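Side-chain contacts in sulfur oxidation protein soxB (Thermus thermophilus, PDB 2WDD), which probably hydrolyses the sulfur-sulfur bond of cysteine S-thiosulfonate in the Sox sulfur-oxidation pathway, as a thiosulfohydrolase carrying two manganese ions: residues R170-V173 with E174-L177; D239-R242 with L243-V247. One frame throughout, in Å; residues are numbered along the deposited sequence. Where two conformers were deposited one is given.

Contact 1: residues R170-V173 with E174-L177; sequences RERV and EELL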
# COMPACT_ATOMS: atom_id res chain seq x y z
N ARG A 170 -0.34 -5.04 -19.88
CA ARG A 170 -1.66 -4.70 -20.43
C ARG A 170 -2.45 -5.91 -20.91
O ARG A 170 -3.65 -6.01 -20.66
CB ARG A 170 -1.55 -3.64 -21.52
CG ARG A 170 -2.89 -3.07 -21.97
CD ARG A 170 -2.75 -2.35 -23.30
NE ARG A 170 -4.03 -1.86 -23.80
CZ ARG A 170 -4.16 -0.78 -24.57
NH1 ARG A 170 -5.36 -0.40 -24.99
NH2 ARG A 170 -3.09 -0.09 -24.92
N GLU A 171 -1.78 -6.83 -21.60
CA GLU A 171 -2.46 -8.03 -22.10
C GLU A 171 -3.12 -8.85 -21.00
O GLU A 171 -4.29 -9.23 -21.12
CB GLU A 171 -1.50 -8.91 -22.90
CG GLU A 171 -1.01 -8.27 -24.19
CD GLU A 171 -0.15 -9.21 -25.01
OE1 GLU A 171 -0.48 -10.41 -25.09
OE2 GLU A 171 0.87 -8.74 -25.57
N ARG A 172 -2.38 -9.14 -19.94
CA ARG A 172 -2.92 -9.94 -18.84
C ARG A 172 -4.03 -9.19 -18.11
O ARG A 172 -5.00 -9.80 -17.67
CB ARG A 172 -1.83 -10.33 -17.85
CG ARG A 172 -2.30 -11.20 -16.70
CD ARG A 172 -2.97 -12.49 -17.17
NE ARG A 172 -3.06 -13.47 -16.09
CZ ARG A 172 -3.56 -14.70 -16.24
NH1 ARG A 172 -4.04 -15.09 -17.42
NH2 ARG A 172 -3.56 -15.54 -15.23
N VAL A 173 -3.87 -7.88 -17.95
CA VAL A 173 -4.90 -7.10 -17.28
C VAL A 173 -6.21 -7.21 -18.05
O VAL A 173 -7.27 -7.44 -17.47
CB VAL A 173 -4.48 -5.63 -17.06
CG1 VAL A 173 -5.68 -4.80 -16.60
CG2 VAL A 173 -3.33 -5.55 -16.04
N GLU A 174 -6.14 -7.09 -19.37
CA GLU A 174 -7.36 -7.21 -20.18
C GLU A 174 -7.99 -8.60 -20.07
O GLU A 174 -9.21 -8.73 -19.97
CB GLU A 174 -7.11 -6.73 -21.61
CG GLU A 174 -6.56 -5.31 -21.62
CD GLU A 174 -6.80 -4.56 -22.91
OE1 GLU A 174 -6.01 -3.64 -23.20
OE2 GLU A 174 -7.79 -4.86 -23.61
N GLU A 175 -7.16 -9.64 -20.01
CA GLU A 175 -7.64 -11.00 -19.84
C GLU A 175 -8.36 -11.11 -18.50
O GLU A 175 -9.46 -11.68 -18.39
CB GLU A 175 -6.47 -11.98 -19.84
CG GLU A 175 -6.15 -12.59 -21.19
CD GLU A 175 -5.10 -13.68 -21.10
OE1 GLU A 175 -4.17 -13.56 -20.27
OE2 GLU A 175 -5.20 -14.66 -21.87
N LEU A 176 -7.72 -10.58 -17.46
CA LEU A 176 -8.29 -10.64 -16.13
C LEU A 176 -9.57 -9.83 -15.97
O LEU A 176 -10.46 -10.21 -15.22
CB LEU A 176 -7.25 -10.27 -15.07
CG LEU A 176 -6.13 -11.30 -14.93
CD1 LEU A 176 -5.10 -10.84 -13.89
CD2 LEU A 176 -6.73 -12.65 -14.54
N LEU A 177 -9.66 -8.72 -16.70
CA LEU A 177 -10.87 -7.90 -16.65
C LEU A 177 -12.03 -8.66 -17.27
O LEU A 177 -13.19 -8.43 -16.94
CB LEU A 177 -10.63 -6.55 -17.33
CG LEU A 177 -9.85 -5.55 -16.47
CD1 LEU A 177 -9.60 -4.24 -17.21
CD2 LEU A 177 -10.56 -5.29 -15.15
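R172 reaches forward along its own helix to meet E175 and L176, three and four residues on. From CB, its CG stands anti to the backbone N (chi1 -178°) and comes 4.0 Å from L176 CD1. A bend at chi2 then turns the chain, and CD passes 3.5 Å from E175 OE1. NE lies against L176 CG at 3.9 Å, while L176 CD2 sits over one face of the guanidinium, offset toward its rim. At the tip, in the conformer given for E175, NH1 gives E175 OE1 a salt-bridging hydrogen bond of 3.2 Å; the oxygen lies in the guanidinium plane, yet the donor stands well above the carboxylate plane. Outside the two segments, NE and NH2 bond to the carbonyl oxygens of R144 and T143, which fix the rotation of the group. With an alanine here, E175 would probably be left without its positive mate and those two carbonyls without their donors.

A second bridge runs from R170, whose extended chain, in the conformer given, brings NE to E174 OE1 at 2.7 Å, nearly along the C-O axis. V173 and L177 lie side by side, CG1 to CD1 at 4.0 Å. Backbone bonds such as L176 N to R172 O (2.8 Å) confirm the helical i to i+4 spacing. The arrangement is that of an amphipathic helix, the crossover of the beta-alpha-beta unit formed by strand 159-160, helix 170-179 and strand 183-184.

Contact 2: residues D239-R242 with L243-V247; sequences DERR and LQEAV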
# COMPACT_ATOMS: atom_id res chain seq x y z
N ASP A 239 -5.78 14.35 -14.80
CA ASP A 239 -6.39 15.32 -15.70
C ASP A 239 -7.59 15.95 -14.99
O ASP A 239 -8.70 15.42 -15.02
CB ASP A 239 -6.86 14.59 -16.97
CG ASP A 239 -7.21 15.55 -18.11
OD1 ASP A 239 -7.64 16.69 -17.83
OD2 ASP A 239 -7.11 15.12 -19.28
N GLU A 240 -7.33 17.06 -14.31
CA GLU A 240 -8.37 17.74 -13.53
C GLU A 240 -9.61 18.09 -14.34
O GLU A 240 -10.73 17.97 -13.85
CB GLU A 240 -7.80 18.98 -12.84
CG GLU A 240 -6.74 18.65 -11.81
CD GLU A 240 -6.30 19.85 -11.01
OE1 GLU A 240 -5.51 20.66 -11.53
OE2 GLU A 240 -6.75 19.99 -9.85
N ARG A 241 -9.41 18.52 -15.58
CA ARG A 241 -10.52 18.86 -16.47
C ARG A 241 -11.42 17.65 -16.70
O ARG A 241 -12.63 17.72 -16.52
CB ARG A 241 -9.98 19.36 -17.81
CG ARG A 241 -10.72 20.55 -18.40
CD ARG A 241 -10.43 20.69 -19.89
NE ARG A 241 -11.02 19.59 -20.65
CZ ARG A 241 -10.34 18.51 -21.06
NH1 ARG A 241 -9.05 18.39 -20.79
NH2 ARG A 241 -10.97 17.56 -21.74
N ARG A 242 -10.82 16.54 -17.13
CA ARG A 242 -11.55 15.32 -17.40
C ARG A 242 -12.27 14.82 -16.13
O ARG A 242 -13.38 14.31 -16.20
CB ARG A 242 -10.61 14.24 -17.95
CG ARG A 242 -11.28 13.22 -18.85
CD ARG A 242 -10.36 12.04 -19.18
NE ARG A 242 -9.32 12.37 -20.16
CZ ARG A 242 -9.49 12.35 -21.48
NH1 ARG A 242 -10.67 12.04 -22.00
NH2 ARG A 242 -8.47 12.63 -22.28
N LEU A 243 -11.61 14.97 -14.98
CA LEU A 243 -12.21 14.54 -13.72
C LEU A 243 -13.43 15.41 -13.41
O LEU A 243 -14.48 14.90 -13.05
CB LEU A 243 -11.19 14.62 -12.58
CG LEU A 243 -11.71 14.21 -11.19
CD1 LEU A 243 -12.39 12.84 -11.19
CD2 LEU A 243 -10.58 14.27 -10.15
N GLN A 244 -13.26 16.72 -13.55
CA GLN A 244 -14.35 17.66 -13.29
C GLN A 244 -15.53 17.42 -14.21
O GLN A 244 -16.68 17.46 -13.79
CB GLN A 244 -13.88 19.11 -13.44
CG GLN A 244 -14.95 20.14 -13.07
CD GLN A 244 -15.36 20.07 -11.60
OE1 GLN A 244 -14.70 20.63 -10.73
NE2 GLN A 244 -16.48 19.39 -11.33
N GLU A 245 -15.26 17.16 -15.49
CA GLU A 245 -16.33 16.90 -16.44
C GLU A 245 -17.05 15.59 -16.13
O GLU A 245 -18.27 15.48 -16.30
CB GLU A 245 -15.79 16.96 -17.87
CG GLU A 245 -15.12 18.31 -18.16
CD GLU A 245 -14.67 18.46 -19.60
OE1 GLU A 245 -14.88 17.53 -20.41
OE2 GLU A 245 -14.09 19.53 -19.92
N ALA A 246 -16.32 14.61 -15.62
CA ALA A 246 -16.92 13.34 -15.25
C ALA A 246 -17.87 13.54 -14.07
O ALA A 246 -18.98 13.00 -14.04
CB ALA A 246 -15.84 12.31 -14.91
N VAL A 247 -17.42 14.30 -13.07
CA VAL A 247 -18.24 14.58 -11.91
C VAL A 247 -19.50 15.34 -12.33
O VAL A 247 -20.61 14.98 -11.94
CB VAL A 247 -17.45 15.36 -10.85
CG1 VAL A 247 -18.40 15.91 -9.77
CG2 VAL A 247 -16.36 14.49 -10.24
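The guanidinium of R241 meets the carboxylate of E245 at its edge, with the two planes steeply inclined, 79° apart. The pair belongs to the N-capped start of helix 240-252, with D239 as the N-cap. In the conformer given for E245, OE2 lies out of the guanidinium plane, in keeping with the 141° angle at the hydrogen of the 3.2 Å bond from R241 NE to E245 OE2; the donor in turn stands above the carboxylate plane. Away from that edge, R241 NH1 lies 3.7 Å from D239 OD1, an oxygen well out of the guanidinium plane: a long ion pair that works through charge alone.

D239 OD1 accepts the capping bond from R242 N at 3.3 Å, almost straight, the donor standing above the carboxylate plane. R242 NE is a further long ion-pair partner, 3.6 Å from D239 OD2. The D239 carboxylate thus faces two arginine side chains through long ion pairs, and R241 links it onward to E245 in a four-residue salt-bridge network. The negative D239 at the helix start is also likely to interact favourably with the helix dipole.

In E245, CG is anti to the carbonyl carbon (chi1 -57°) and the chain runs extended, which carries the carboxylate back over the preceding turn. L243 turns to the other side, touching Y187 of a loop and L272 of helix 266-273. Along the backbone, L243 N bonds to D239 O at 2.9 Å.

How the contacts relate
Contacts 1 and 2 are separate helical turns in series along the chain: their centres are 26 Å apart and their nearest atoms about 14 Å, so neither touches the other. Both join arginines to glutamates on the opening turns of a helix, but in contact 2 an N-cap aspartate, D239, joins the charged network, while in contact 1 the salt bridges stand beside leucines packed on loops and helix 146-155. Neither supplies a manganese ligand. The V173 side chain is about 10 Å from that of H163, which binds manganese, and about 14 Å from a manganese ion; L243 is about 12 Å from H263, another ligand, side chain to side chain. The side chain of D239 lies about 9 Å from a bound tertiary-butyl alcohol.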